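Local coordinates for exocyst complex component EXO70 (Saccharomyces cerevisiae, PDB 2B1E), which takes part in secretion as a subunit of the exocyst, the complex that tethers secretory vesicles to sites of exocytosis, and contributes to exocyst assembly, at residues S196-L201 with P210-Q215; F245-V250 with Q283-D288; T310-D315 with V381-K386; S458-L463 with T557-L562. All coordinates share one frame; numbering follows the deposited sequence.

Contact 1. Residues S196-L201 with P210-Q215; sequences SLVDDL and PHVLSQ
Val-198 meets Val-212 and Leu-213 through a single methyl, and the contact is wholly apolar. CG2 of Val-198 lies 4.0 Å from CG1 of Val-212, the two valines crossing at a slant. The same CG2 touches the methylene of Leu-213, with Val-198 CG2 to Leu-213 CB at 4.2 Å. With CG1 of Val-198 anti to the backbone N (chi1 169°), it is CG2, and not CG1, that is turned to the neighbouring helix. The side chain of Leu-213 also packs on Glu-194 and Lys-195 of helix 180-201. These are successive helices, 180-201 and 209-233, joined by a short connection in an all-helical protein, and they come close here: the CA atoms of Val-198 and Leu-213 are 6.7 Å apart. Polar interactions flank the apolar strip. Asp-199 OD1 forms a salt bridge with Lys-209, just ahead of the second segment. Gln-140 of helix 136-155 donates to Gln-215 OE1 and also packs on Val-212, and Leu-201 O bonds to Ser-124 OG on helix 117-132.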
loop_
_atom_site.group_PDB
_atom_site.type_symbol
_atom_site.label_atom_id
_atom_site.label_comp_id
_atom_site.label_asym_id
_atom_site.label_seq_id
_atom_site.Cartn_x
_atom_site.Cartn_y
_atom_site.Cartn_z
ATOM N N SER A 196 3.309 9.121 -29.526
ATOM C CA SER A 196 3.957 8.693 -30.765
ATOM C C SER A 196 3.293 9.398 -31.951
ATOM O O SER A 196 3.969 9.824 -32.886
ATOM C CB SER A 196 3.851 7.170 -30.949
ATOM O OG SER A 196 4.464 6.472 -29.883
ATOM N N LEU A 197 1.969 9.524 -31.899
ATOM C CA LEU A 197 1.216 10.176 -32.971
ATOM C C LEU A 197 1.642 11.622 -33.161
ATOM O O LEU A 197 1.994 12.028 -34.268
ATOM C CB LEU A 197 -0.288 10.133 -32.687
ATOM C CG LEU A 197 -1.163 10.700 -33.819
ATOM C CD1 LEU A 197 -0.969 9.858 -35.072
ATOM C CD2 LEU A 197 -2.626 10.699 -33.416
ATOM N N VAL A 198 1.607 12.407 -32.086
ATOM C CA VAL A 198 2.006 13.802 -32.193
ATOM C C VAL A 198 3.450 13.894 -32.688
ATOM O O VAL A 198 3.767 14.733 -33.526
ATOM C CB VAL A 198 1.876 14.543 -30.835
ATOM C CG1 VAL A 198 2.553 15.902 -30.920
ATOM C CG2 VAL A 198 0.401 14.725 -30.484
ATOM N N ASP A 199 4.324 13.038 -32.170
ATOM C CA ASP A 199 5.715 13.051 -32.608
ATOM C C ASP A 199 5.791 12.687 -34.089
ATOM O O ASP A 199 6.632 13.210 -34.818
ATOM C CB ASP A 199 6.556 12.059 -31.800
ATOM C CG ASP A 199 6.902 12.579 -30.416
ATOM O OD1 ASP A 199 6.619 13.766 -30.141
ATOM O OD2 ASP A 199 7.459 11.802 -29.613
ATOM N N ASP A 200 4.913 11.786 -34.532
ATOM C CA ASP A 200 4.915 11.375 -35.934
ATOM C C ASP A 200 4.333 12.447 -36.854
ATOM O O ASP A 200 4.787 12.623 -37.983
ATOM C CB ASP A 200 4.098 10.083 -36.142
ATOM C CG ASP A 200 4.893 8.813 -35.844
ATOM O OD1 ASP A 200 6.136 8.873 -35.711
ATOM O OD2 ASP A 200 4.260 7.737 -35.761
ATOM N N LEU A 201 3.338 13.168 -36.363
ATOM C CA LEU A 201 2.647 14.171 -37.170
ATOM C C LEU A 201 3.316 15.522 -37.390
ATOM O O LEU A 201 3.079 16.164 -38.411
ATOM C CB LEU A 201 1.248 14.403 -36.596
ATOM C CG LEU A 201 0.252 13.238 -36.698
ATOM C CD1 LEU A 201 -1.070 13.637 -36.065
ATOM C CD2 LEU A 201 0.037 12.867 -38.172
ATOM N N PRO A 210 3.534 19.810 -27.314
ATOM C CA PRO A 210 3.012 19.498 -25.981
ATOM C C PRO A 210 1.588 20.001 -25.758
ATOM O O PRO A 210 0.809 19.368 -25.056
ATOM C CB PRO A 210 4.037 20.139 -25.038
ATOM C CG PRO A 210 4.655 21.214 -25.856
ATOM C CD PRO A 210 4.776 20.597 -27.223
ATOM N N HIS A 211 1.246 21.127 -26.375
ATOM C CA HIS A 211 -0.094 21.685 -26.233
ATOM C C HIS A 211 -1.133 20.743 -26.854
ATOM O O HIS A 211 -2.155 20.441 -26.240
ATOM C CB HIS A 211 -0.153 23.064 -26.895
ATOM C CG HIS A 211 -1.502 23.715 -26.828
ATOM N ND1 HIS A 211 -2.165 23.936 -25.641
ATOM C CD2 HIS A 211 -2.301 24.206 -27.803
ATOM C CE1 HIS A 211 -3.316 24.537 -25.885
ATOM N NE2 HIS A 211 -3.423 24.713 -27.191
ATOM N N VAL A 212 -0.853 20.275 -28.067
ATOM C CA VAL A 212 -1.744 19.365 -28.775
ATOM C C VAL A 212 -1.965 18.110 -27.943
ATOM O O VAL A 212 -3.103 17.724 -27.682
ATOM C CB VAL A 212 -1.157 18.965 -30.159
ATOM C CG1 VAL A 212 -2.010 17.896 -30.810
ATOM C CG2 VAL A 212 -1.090 20.185 -31.070
ATOM N N LEU A 213 -0.873 17.483 -27.522
ATOM C CA LEU A 213 -0.956 16.270 -26.716
ATOM C C LEU A 213 -1.742 16.524 -25.429
ATOM O O LEU A 213 -2.524 15.680 -24.999
ATOM C CB LEU A 213 0.449 15.753 -26.385
ATOM C CG LEU A 213 0.508 14.441 -25.595
ATOM C CD1 LEU A 213 -0.126 13.310 -26.412
ATOM C CD2 LEU A 213 1.956 14.107 -25.261
ATOM N N SER A 214 -1.538 17.686 -24.814
ATOM C CA SER A 214 -2.251 18.024 -23.585
ATOM C C SER A 214 -3.763 18.058 -23.819
ATOM O O SER A 214 -4.532 17.434 -23.088
ATOM C CB SER A 214 -1.786 19.382 -23.051
ATOM O OG SER A 214 -2.583 19.801 -21.951
ATOM N N GLN A 215 -4.183 18.777 -24.851
ATOM C CA GLN A 215 -5.597 18.893 -25.179
ATOM C C GLN A 215 -6.282 17.557 -25.448
ATOM O O GLN A 215 -7.481 17.407 -25.213
ATOM C CB GLN A 215 -5.766 19.811 -26.387
ATOM C CG GLN A 215 -5.539 21.273 -26.052
ATOM C CD GLN A 215 -5.705 22.161 -27.255
ATOM O OE1 GLN A 215 -4.784 22.318 -28.060
ATOM N NE2 GLN A 215 -6.892 22.735 -27.402
#

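Contact 2. Residues F245-V250 with Q283-D288; sequences FSFELV and QSLFRD
Phe-247 reaches from its helix to wedge the end of its ring against Leu-285 and Phe-286, and this is where the contact is tight. A single methyl of Leu-285, CD2, meets two ring atoms of Phe-247, CZ at 3.8 Å and CE2 at 3.9 Å, approaching neither squarely over the face nor in the ring plane. The CZ atoms of Phe-247 and Phe-286 are 4.2 Å apart; Phe-286 CZ lies near the plane of the Phe-247 ring, at its edge. Both phenylalanines leave the backbone alongside the interface, CG beside the backbone N (chi1 -70° in Phe-247), and their ring ends then turn in to meet. Ser-246 borders the same methyl, its OG 4.0 Å from Leu-285 CD2, while that hydroxyl donates to the carbonyl of Gly-243. Away from this cluster the remaining side chains turn elsewhere. Glu-248 bonds to Gly-176, Arg-287 pairs with Asp-291 on its own helix, and Ser-284, Arg-287 and Asp-288 face solvent. The axes of the segments 245-250 and 283-288 approach to 11.5 Å and run nearly antiparallel, at 156°, a gap spanned mainly by Phe-247, Leu-285 and Phe-286. Helix 327-333 covers the aromatic side, with Ala-333 touching both phenylalanines and Cys-330 touching Phe-247. Phe-286 also meets Phe-323 of helix 311-323 and, edge-to-face, Phe-371 of helix 364-391.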
loop_
_atom_site.group_PDB
_atom_site.type_symbol
_atom_site.label_atom_id
_atom_site.label_comp_id
_atom_site.label_asym_id
_atom_site.label_seq_id
_atom_site.Cartn_x
_atom_site.Cartn_y
_atom_site.Cartn_z
ATOM N N PHE A 245 -7.480 -2.257 -1.120
ATOM C CA PHE A 245 -7.591 -1.912 -2.527
ATOM C C PHE A 245 -6.815 -0.628 -2.784
ATOM O O PHE A 245 -6.355 -0.379 -3.899
ATOM C CB PHE A 245 -9.056 -1.715 -2.920
ATOM C CG PHE A 245 -9.248 -1.368 -4.370
ATOM C CD1 PHE A 245 -8.747 -2.200 -5.366
ATOM C CD2 PHE A 245 -9.919 -0.207 -4.740
ATOM C CE1 PHE A 245 -8.907 -1.882 -6.705
ATOM C CE2 PHE A 245 -10.085 0.119 -6.083
ATOM C CZ PHE A 245 -9.577 -0.721 -7.067
ATOM N N SER A 246 -6.670 0.179 -1.740
ATOM C CA SER A 246 -5.947 1.436 -1.839
ATOM C C SER A 246 -4.528 1.210 -2.357
ATOM O O SER A 246 -3.980 2.053 -3.067
ATOM C CB SER A 246 -5.897 2.122 -0.474
ATOM O OG SER A 246 -5.253 1.301 0.480
ATOM N N PHE A 247 -3.933 0.076 -2.001
ATOM C CA PHE A 247 -2.583 -0.232 -2.459
ATOM C C PHE A 247 -2.546 -0.328 -3.981
ATOM O O PHE A 247 -1.569 0.084 -4.611
ATOM C CB PHE A 247 -2.083 -1.549 -1.853
ATOM C CG PHE A 247 -1.805 -1.480 -0.376
ATOM C CD1 PHE A 247 -1.095 -0.411 0.165
ATOM C CD2 PHE A 247 -2.217 -2.507 0.471
ATOM C CE1 PHE A 247 -0.794 -0.367 1.528
ATOM C CE2 PHE A 247 -1.923 -2.473 1.832
ATOM C CZ PHE A 247 -1.210 -1.401 2.362
ATOM N N GLU A 248 -3.608 -0.871 -4.571
ATOM C CA GLU A 248 -3.679 -1.010 -6.022
ATOM C C GLU A 248 -4.001 0.324 -6.689
ATOM O O GLU A 248 -3.649 0.548 -7.846
ATOM C CB GLU A 248 -4.729 -2.050 -6.416
ATOM C CG GLU A 248 -4.447 -3.442 -5.878
ATOM C CD GLU A 248 -5.483 -4.458 -6.316
ATOM O OE1 GLU A 248 -5.540 -5.545 -5.704
ATOM O OE2 GLU A 248 -6.235 -4.177 -7.270
ATOM N N LEU A 249 -4.685 1.202 -5.962
ATOM C CA LEU A 249 -5.019 2.516 -6.491
ATOM C C LEU A 249 -3.762 3.372 -6.497
ATOM O O LEU A 249 -3.517 4.124 -7.438
ATOM C CB LEU A 249 -6.104 3.178 -5.641
ATOM C CG LEU A 249 -7.508 2.571 -5.746
ATOM C CD1 LEU A 249 -8.445 3.271 -4.768
ATOM C CD2 LEU A 249 -8.026 2.712 -7.178
ATOM N N VAL A 250 -2.961 3.255 -5.442
ATOM C CA VAL A 250 -1.715 4.009 -5.357
ATOM C C VAL A 250 -0.850 3.642 -6.558
ATOM O O VAL A 250 -0.223 4.506 -7.174
ATOM C CB VAL A 250 -0.943 3.680 -4.054
ATOM C CG1 VAL A 250 0.462 4.273 -4.110
ATOM C CG2 VAL A 250 -1.700 4.235 -2.847
ATOM N N GLN A 283 -2.218 5.606 4.603
ATOM C CA GLN A 283 -1.528 5.915 5.853
ATOM C C GLN A 283 -2.436 5.627 7.043
ATOM O O GLN A 283 -1.981 5.152 8.080
ATOM C CB GLN A 283 -1.085 7.383 5.898
ATOM C CG GLN A 283 -0.398 7.761 7.212
ATOM C CD GLN A 283 -0.071 9.239 7.324
ATOM O OE1 GLN A 283 0.727 9.775 6.553
ATOM N NE2 GLN A 283 -0.688 9.907 8.291
ATOM N N SER A 284 -3.722 5.919 6.889
ATOM C CA SER A 284 -4.681 5.682 7.957
ATOM C C SER A 284 -4.909 4.187 8.114
ATOM O O SER A 284 -5.332 3.716 9.166
ATOM C CB SER A 284 -6.007 6.373 7.642
ATOM O OG SER A 284 -5.833 7.775 7.535
ATOM N N LEU A 285 -4.623 3.442 7.053
ATOM C CA LEU A 285 -4.801 2.001 7.075
ATOM C C LEU A 285 -3.950 1.390 8.194
ATOM O O LEU A 285 -4.381 0.465 8.881
ATOM C CB LEU A 285 -4.409 1.415 5.718
ATOM C CG LEU A 285 -4.889 -0.001 5.412
ATOM C CD1 LEU A 285 -6.399 -0.065 5.558
ATOM C CD2 LEU A 285 -4.465 -0.393 3.999
ATOM N N PHE A 286 -2.749 1.930 8.379
ATOM C CA PHE A 286 -1.830 1.447 9.407
ATOM C C PHE A 286 -2.234 1.937 10.793
ATOM O O PHE A 286 -2.342 1.149 11.733
ATOM C CB PHE A 286 -0.407 1.902 9.082
ATOM C CG PHE A 286 0.166 1.246 7.857
ATOM C CD1 PHE A 286 0.876 0.059 7.960
ATOM C CD2 PHE A 286 -0.053 1.790 6.595
ATOM C CE1 PHE A 286 1.358 -0.583 6.823
ATOM C CE2 PHE A 286 0.425 1.156 5.453
ATOM C CZ PHE A 286 1.131 -0.034 5.567
ATOM N N ARG A 287 -2.455 3.241 10.916
ATOM C CA ARG A 287 -2.858 3.817 12.190
ATOM C C ARG A 287 -4.112 3.096 12.685
ATOM O O ARG A 287 -4.252 2.814 13.876
ATOM C CB ARG A 287 -3.148 5.307 12.023
ATOM C CG ARG A 287 -3.441 6.039 13.318
ATOM C CD ARG A 287 -3.812 7.488 13.036
ATOM N NE ARG A 287 -3.886 8.303 14.247
ATOM C CZ ARG A 287 -4.785 8.145 15.216
ATOM N NH1 ARG A 287 -5.706 7.194 15.131
ATOM N NH2 ARG A 287 -4.768 8.952 16.269
ATOM N N ASP A 288 -5.013 2.789 11.757
ATOM C CA ASP A 288 -6.261 2.111 12.080
ATOM C C ASP A 288 -6.058 0.711 12.642
ATOM O O ASP A 288 -6.774 0.298 13.553
ATOM C CB ASP A 288 -7.156 2.028 10.841
ATOM C CG ASP A 288 -8.463 1.315 11.118
ATOM O OD1 ASP A 288 -9.216 1.774 12.004
ATOM O OD2 ASP A 288 -8.737 0.293 10.453
#

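Contact 3. Residues T310-D315 with V381-K386; sequences TEATVD and VNLERK
Leu-383 sets its forked end against the capped start of helix 311-323, meeting Thr-310, Ala-312 and Thr-313. From the backbone, its CB points toward the other segment. CG follows anti to the carbonyl carbon (chi1 -80°), which carries the branch across the gap, and there the two methyls part company. CD1 goes to Thr-313, whose OG1 lies 3.4 Å away, the two side chains crossing at about a right angle. CD2 goes to Thr-310, with OG1 at 3.8 Å; here leucine and threonine slide past one another in opposite directions. The same CD2 is 4.4 Å from CB of Ala-312. The leucine thus packs over two hydroxyl oxygens that have hydrogen-bond partners of their own. Thr-313 OG1 accepts from ND2 of Asn-420 on helix 410-429. Thr-310 OG1 turns back over its own helix and accepts from two backbone amides: Thr-313 N at 3.3 Å with an N-H...O angle of 162°, and Ala-312 N at the same distance but far more bent, 120°. Both bonds are weak. Lys-386, one turn beyond Leu-383, also points toward 310-315 without touching it, and its NZ bonds to Ile-300 O, just after helix 268-299. Ile-417 also packs on Leu-383, and Phe-416 on Thr-310, so helix 410-429 packs against both partners. Thr-310 is an N-cap, its hydroxyl answering amides of the first turn, and the buried leucine of a neighbouring helix packs against this capped helix start within the all-helical fold.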
loop_
_atom_site.group_PDB
_atom_site.type_symbol
_atom_site.label_atom_id
_atom_site.label_comp_id
_atom_site.label_asym_id
_atom_site.label_seq_id
_atom_site.Cartn_x
_atom_site.Cartn_y
_atom_site.Cartn_z
ATOM N N THR A 310 -7.813 -15.321 22.407
ATOM C CA THR A 310 -9.016 -14.495 22.338
ATOM C C THR A 310 -9.309 -14.095 20.900
ATOM O O THR A 310 -8.454 -14.218 20.016
ATOM C CB THR A 310 -8.881 -13.186 23.139
ATOM O OG1 THR A 310 -7.926 -12.339 22.492
ATOM C CG2 THR A 310 -8.429 -13.465 24.571
ATOM N N GLU A 311 -10.517 -13.593 20.673
ATOM C CA GLU A 311 -10.908 -13.163 19.343
ATOM C C GLU A 311 -10.101 -11.940 18.931
ATOM O O GLU A 311 -9.888 -11.706 17.745
ATOM C CB GLU A 311 -12.410 -12.874 19.309
ATOM C CG GLU A 311 -13.248 -14.101 19.688
ATOM C CD GLU A 311 -14.747 -13.887 19.530
ATOM O OE1 GLU A 311 -15.304 -12.994 20.212
ATOM O OE2 GLU A 311 -15.366 -14.622 18.723
ATOM N N ALA A 312 -9.641 -11.161 19.907
ATOM C CA ALA A 312 -8.840 -9.979 19.605
ATOM C C ALA A 312 -7.593 -10.465 18.878
ATOM O O ALA A 312 -7.202 -9.921 17.852
ATOM C CB ALA A 312 -8.446 -9.247 20.893
ATOM N N THR A 313 -6.989 -11.515 19.413
ATOM C CA THR A 313 -5.783 -12.086 18.833
ATOM C C THR A 313 -6.075 -12.688 17.460
ATOM O O THR A 313 -5.366 -12.408 16.494
ATOM C CB THR A 313 -5.190 -13.152 19.784
ATOM O OG1 THR A 313 -4.800 -12.511 21.007
ATOM C CG2 THR A 313 -3.978 -13.832 19.165
ATOM N N VAL A 314 -7.123 -13.502 17.375
ATOM C CA VAL A 314 -7.496 -14.112 16.105
ATOM C C VAL A 314 -7.668 -13.014 15.056
ATOM O O VAL A 314 -7.095 -13.089 13.976
ATOM C CB VAL A 314 -8.821 -14.909 16.218
ATOM C CG1 VAL A 314 -9.160 -15.549 14.876
ATOM C CG2 VAL A 314 -8.698 -15.984 17.286
ATOM N N ASP A 315 -8.441 -11.986 15.388
ATOM C CA ASP A 315 -8.687 -10.881 14.465
ATOM C C ASP A 315 -7.417 -10.132 14.087
ATOM O O ASP A 315 -7.173 -9.856 12.911
ATOM C CB ASP A 315 -9.679 -9.889 15.076
ATOM C CG ASP A 315 -10.080 -8.785 14.104
ATOM O OD1 ASP A 315 -10.902 -9.059 13.201
ATOM O OD2 ASP A 315 -9.569 -7.649 14.237
ATOM N N VAL A 381 0.324 -6.163 25.287
ATOM C CA VAL A 381 0.158 -5.241 26.409
ATOM C C VAL A 381 -1.311 -4.907 26.691
ATOM O O VAL A 381 -1.723 -4.841 27.846
ATOM C CB VAL A 381 0.959 -3.924 26.188
ATOM C CG1 VAL A 381 0.350 -3.118 25.059
ATOM C CG2 VAL A 381 0.986 -3.106 27.472
ATOM N N ASN A 382 -2.105 -4.695 25.647
ATOM C CA ASN A 382 -3.522 -4.389 25.848
ATOM C C ASN A 382 -4.288 -5.589 26.400
ATOM O O ASN A 382 -5.205 -5.430 27.207
ATOM C CB ASN A 382 -4.133 -3.882 24.551
ATOM C CG ASN A 382 -3.878 -2.406 24.358
ATOM O OD1 ASN A 382 -4.633 -1.572 24.861
ATOM N ND2 ASN A 382 -2.794 -2.072 23.660
ATOM N N LEU A 383 -3.918 -6.793 25.978
ATOM C CA LEU A 383 -4.563 -7.969 26.540
ATOM C C LEU A 383 -4.141 -8.043 28.009
ATOM O O LEU A 383 -4.923 -8.452 28.863
ATOM C CB LEU A 383 -4.124 -9.246 25.831
ATOM C CG LEU A 383 -4.797 -9.569 24.500
ATOM C CD1 LEU A 383 -4.182 -10.823 23.912
ATOM C CD2 LEU A 383 -6.303 -9.739 24.709
ATOM N N GLU A 384 -2.902 -7.651 28.301
ATOM C CA GLU A 384 -2.413 -7.680 29.681
ATOM C C GLU A 384 -3.157 -6.656 30.528
ATOM O O GLU A 384 -3.583 -6.950 31.653
ATOM C CB GLU A 384 -0.912 -7.367 29.773
ATOM C CG GLU A 384 -0.336 -7.850 31.105
ATOM C CD GLU A 384 0.939 -7.146 31.542
ATOM O OE1 GLU A 384 1.817 -6.855 30.693
ATOM O OE2 GLU A 384 1.061 -6.898 32.757
ATOM N N ARG A 385 -3.277 -5.442 29.998
ATOM C CA ARG A 385 -3.978 -4.372 30.694
ATOM C C ARG A 385 -5.398 -4.815 31.048
ATOM O O ARG A 385 -5.846 -4.650 32.181
ATOM C CB ARG A 385 -4.027 -3.109 29.825
ATOM C CG ARG A 385 -4.874 -1.989 30.418
ATOM C CD ARG A 385 -4.762 -0.694 29.629
ATOM N NE ARG A 385 -3.451 -0.062 29.777
ATOM C CZ ARG A 385 -2.413 -0.261 28.967
ATOM N NH1 ARG A 385 -2.516 -1.081 27.928
ATOM N NH2 ARG A 385 -1.264 0.362 29.196
ATOM N N LYS A 386 -6.096 -5.386 30.076
ATOM C CA LYS A 386 -7.452 -5.852 30.306
ATOM C C LYS A 386 -7.491 -6.960 31.351
ATOM O O LYS A 386 -8.380 -6.996 32.197
ATOM C CB LYS A 386 -8.073 -6.362 29.013
ATOM C CG LYS A 386 -9.467 -6.921 29.237
ATOM C CD LYS A 386 -10.046 -7.508 27.995
ATOM C CE LYS A 386 -9.452 -8.859 27.665
ATOM N NZ LYS A 386 -10.151 -9.410 26.477
#

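Contact 4. Residues S458-L463 with T557-L562; sequences SDWRDL and TVLNQL
The indole of Trp-460 offers its six-membered ring to two leucines, Leu-559 and Leu-562, whose CD2 methyls stand on the same side of the ring plane and approach it obliquely. Leu-562 CD2 is 3.9 Å from CZ2 of Trp-460 and 4.0 Å from its CH2. Leu-559 CD2 lies 4.1 Å from Trp-460 CH2, so both methyls crowd the CH2 corner of the indole from one side. The other flat group, the guanidinium of Arg-461, turns back on its own helix: Ser-458 CA sits over one of its faces, towards the rim, and NH2 bonds to Ser-454 OG. With CG beside the backbone N (chi1 -68°), Trp-460 extends across a wide gap; the CA atoms of Trp-460 and Leu-559, the nearest pair, are 11.9 Å apart. Leu-562 comes to meet the ring from the opposite direction, whereas Leu-559 slides past it. The indole bridges helix 440-473 and the late helix 552-563, passing between two other helices of the bundle. Leu-500 and Thr-504 of helix 483-504 pack on it, as do Ile-522 and Val-526 of helix 512-537, while Phe-497 of helix 483-504 also packs on Leu-559.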
loop_
_atom_site.group_PDB
_atom_site.type_symbol
_atom_site.label_atom_id
_atom_site.label_comp_id
_atom_site.label_asym_id
_atom_site.label_seq_id
_atom_site.Cartn_x
_atom_site.Cartn_y
_atom_site.Cartn_z
ATOM N N SER A 458 8.036 -15.563 38.003
ATOM C CA SER A 458 8.115 -14.611 39.106
ATOM C C SER A 458 7.709 -15.094 40.489
ATOM O O SER A 458 8.398 -14.812 41.468
ATOM C CB SER A 458 7.323 -13.344 38.783
ATOM O OG SER A 458 7.533 -12.381 39.809
ATOM N N ASP A 459 6.587 -15.802 40.578
ATOM C CA ASP A 459 6.117 -16.303 41.864
ATOM C C ASP A 459 7.116 -17.295 42.452
ATOM O O ASP A 459 7.265 -17.399 43.671
ATOM C CB ASP A 459 4.732 -16.946 41.708
ATOM C CG ASP A 459 3.620 -15.910 41.460
ATOM O OD1 ASP A 459 3.928 -14.740 41.131
ATOM O OD2 ASP A 459 2.425 -16.272 41.580
ATOM N N TRP A 460 7.804 -18.032 41.586
ATOM C CA TRP A 460 8.792 -18.983 42.059
ATOM C C TRP A 460 10.005 -18.216 42.607
ATOM O O TRP A 460 10.659 -18.678 43.545
ATOM C CB TRP A 460 9.237 -19.927 40.930
ATOM C CG TRP A 460 8.177 -20.865 40.465
ATOM C CD1 TRP A 460 7.310 -20.674 39.421
ATOM C CD2 TRP A 460 7.855 -22.145 41.025
ATOM N NE1 TRP A 460 6.472 -21.753 39.295
ATOM C CE2 TRP A 460 6.782 -22.672 40.268
ATOM C CE3 TRP A 460 8.369 -22.899 42.092
ATOM C CZ2 TRP A 460 6.211 -23.921 40.545
ATOM C CZ3 TRP A 460 7.801 -24.142 42.367
ATOM C CH2 TRP A 460 6.733 -24.640 41.596
ATOM N N ARG A 461 10.300 -17.054 42.026
ATOM C CA ARG A 461 11.428 -16.251 42.504
ATOM C C ARG A 461 11.127 -15.768 43.923
ATOM O O ARG A 461 12.024 -15.732 44.778
ATOM C CB ARG A 461 11.687 -15.050 41.580
ATOM C CG ARG A 461 12.201 -15.424 40.191
ATOM C CD ARG A 461 12.669 -14.191 39.403
ATOM N NE ARG A 461 11.571 -13.416 38.825
ATOM C CZ ARG A 461 11.184 -13.498 37.553
ATOM N NH1 ARG A 461 11.802 -14.320 36.716
ATOM N NH2 ARG A 461 10.185 -12.751 37.113
ATOM N N ASP A 462 9.869 -15.406 44.182
ATOM C CA ASP A 462 9.473 -14.951 45.525
ATOM C C ASP A 462 9.695 -16.071 46.544
ATOM O O ASP A 462 10.197 -15.846 47.645
ATOM C CB ASP A 462 7.999 -14.541 45.539
ATOM C CG ASP A 462 7.727 -13.311 44.686
ATOM O OD1 ASP A 462 8.695 -12.723 44.157
ATOM O OD2 ASP A 462 6.548 -12.932 44.550
ATOM N N LEU A 463 9.312 -17.283 46.167
ATOM C CA LEU A 463 9.479 -18.453 47.026
ATOM C C LEU A 463 10.941 -18.648 47.435
ATOM O O LEU A 463 11.257 -18.805 48.624
ATOM C CB LEU A 463 8.999 -19.708 46.291
ATOM C CG LEU A 463 9.156 -21.046 47.020
ATOM C CD1 LEU A 463 8.311 -21.040 48.270
ATOM C CD2 LEU A 463 8.725 -22.184 46.127
ATOM N N THR A 557 11.601 -34.894 42.036
ATOM C CA THR A 557 10.561 -35.716 41.422
ATOM C C THR A 557 9.260 -34.946 41.246
ATOM O O THR A 557 8.613 -35.035 40.197
ATOM C CB THR A 557 10.315 -36.997 42.258
ATOM O OG1 THR A 557 11.546 -37.719 42.370
ATOM C CG2 THR A 557 9.275 -37.900 41.594
ATOM N N VAL A 558 8.877 -34.185 42.268
ATOM C CA VAL A 558 7.656 -33.393 42.202
ATOM C C VAL A 558 7.754 -32.412 41.047
ATOM O O VAL A 558 6.859 -32.325 40.209
ATOM C CB VAL A 558 7.436 -32.601 43.501
ATOM C CG1 VAL A 558 6.279 -31.636 43.335
ATOM C CG2 VAL A 558 7.173 -33.561 44.635
ATOM N N LEU A 559 8.853 -31.669 41.003
ATOM C CA LEU A 559 9.044 -30.699 39.943
ATOM C C LEU A 559 9.071 -31.319 38.557
ATOM O O LEU A 559 8.504 -30.760 37.627
ATOM C CB LEU A 559 10.332 -29.907 40.165
ATOM C CG LEU A 559 10.271 -28.829 41.248
ATOM C CD1 LEU A 559 11.578 -28.043 41.220
ATOM C CD2 LEU A 559 9.080 -27.899 40.995
ATOM N N ASN A 560 9.746 -32.456 38.403
ATOM C CA ASN A 560 9.812 -33.098 37.094
ATOM C C ASN A 560 8.417 -33.495 36.620
ATOM O O ASN A 560 8.097 -33.376 35.441
ATOM C CB ASN A 560 10.706 -34.348 37.129
ATOM C CG ASN A 560 12.191 -34.016 37.159
ATOM O OD1 ASN A 560 12.665 -33.130 36.439
ATOM N ND2 ASN A 560 12.940 -34.749 37.977
ATOM N N GLN A 561 7.586 -33.970 37.538
ATOM C CA GLN A 561 6.229 -34.375 37.178
ATOM C C GLN A 561 5.387 -33.158 36.831
ATOM O O GLN A 561 4.528 -33.213 35.958
ATOM C CB GLN A 561 5.577 -35.150 38.322
ATOM C CG GLN A 561 6.111 -36.562 38.502
ATOM C CD GLN A 561 5.465 -37.284 39.675
ATOM O OE1 GLN A 561 5.720 -36.958 40.838
ATOM N NE2 GLN A 561 4.616 -38.265 39.373
ATOM N N LEU A 562 5.645 -32.056 37.521
ATOM C CA LEU A 562 4.917 -30.824 37.276
ATOM C C LEU A 562 5.234 -30.236 35.906
ATOM O O LEU A 562 4.334 -29.801 35.189
ATOM C CB LEU A 562 5.262 -29.795 38.350
ATOM C CG LEU A 562 4.799 -28.366 38.075
ATOM C CD1 LEU A 562 3.271 -28.322 38.039
ATOM C CD2 LEU A 562 5.351 -27.439 39.152
#

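The four contacts follow one another along a chain built as a long helical rod, each closing before the next opens. Centres of contacts 1 and 2 are 35 Å apart, those of contacts 2 and 3 24 Å, and those of contacts 3 and 4 28 Å; contacts 1 and 4 stand 82 Å apart. None touches another. Helix 180-201 of contact 1 also touches Phe-245 of contact 2, through Met-180. Helix 268-299 carries 283-288 of contact 2, and its Arg-292 pairs with Asp-315 of contact 3. Helix 364-391 holds both Phe-371, which meets Phe-286, and 381-386. Helix 410-429 packs on contact 3 and, through Gln-411, on Trp-460 of contact 4.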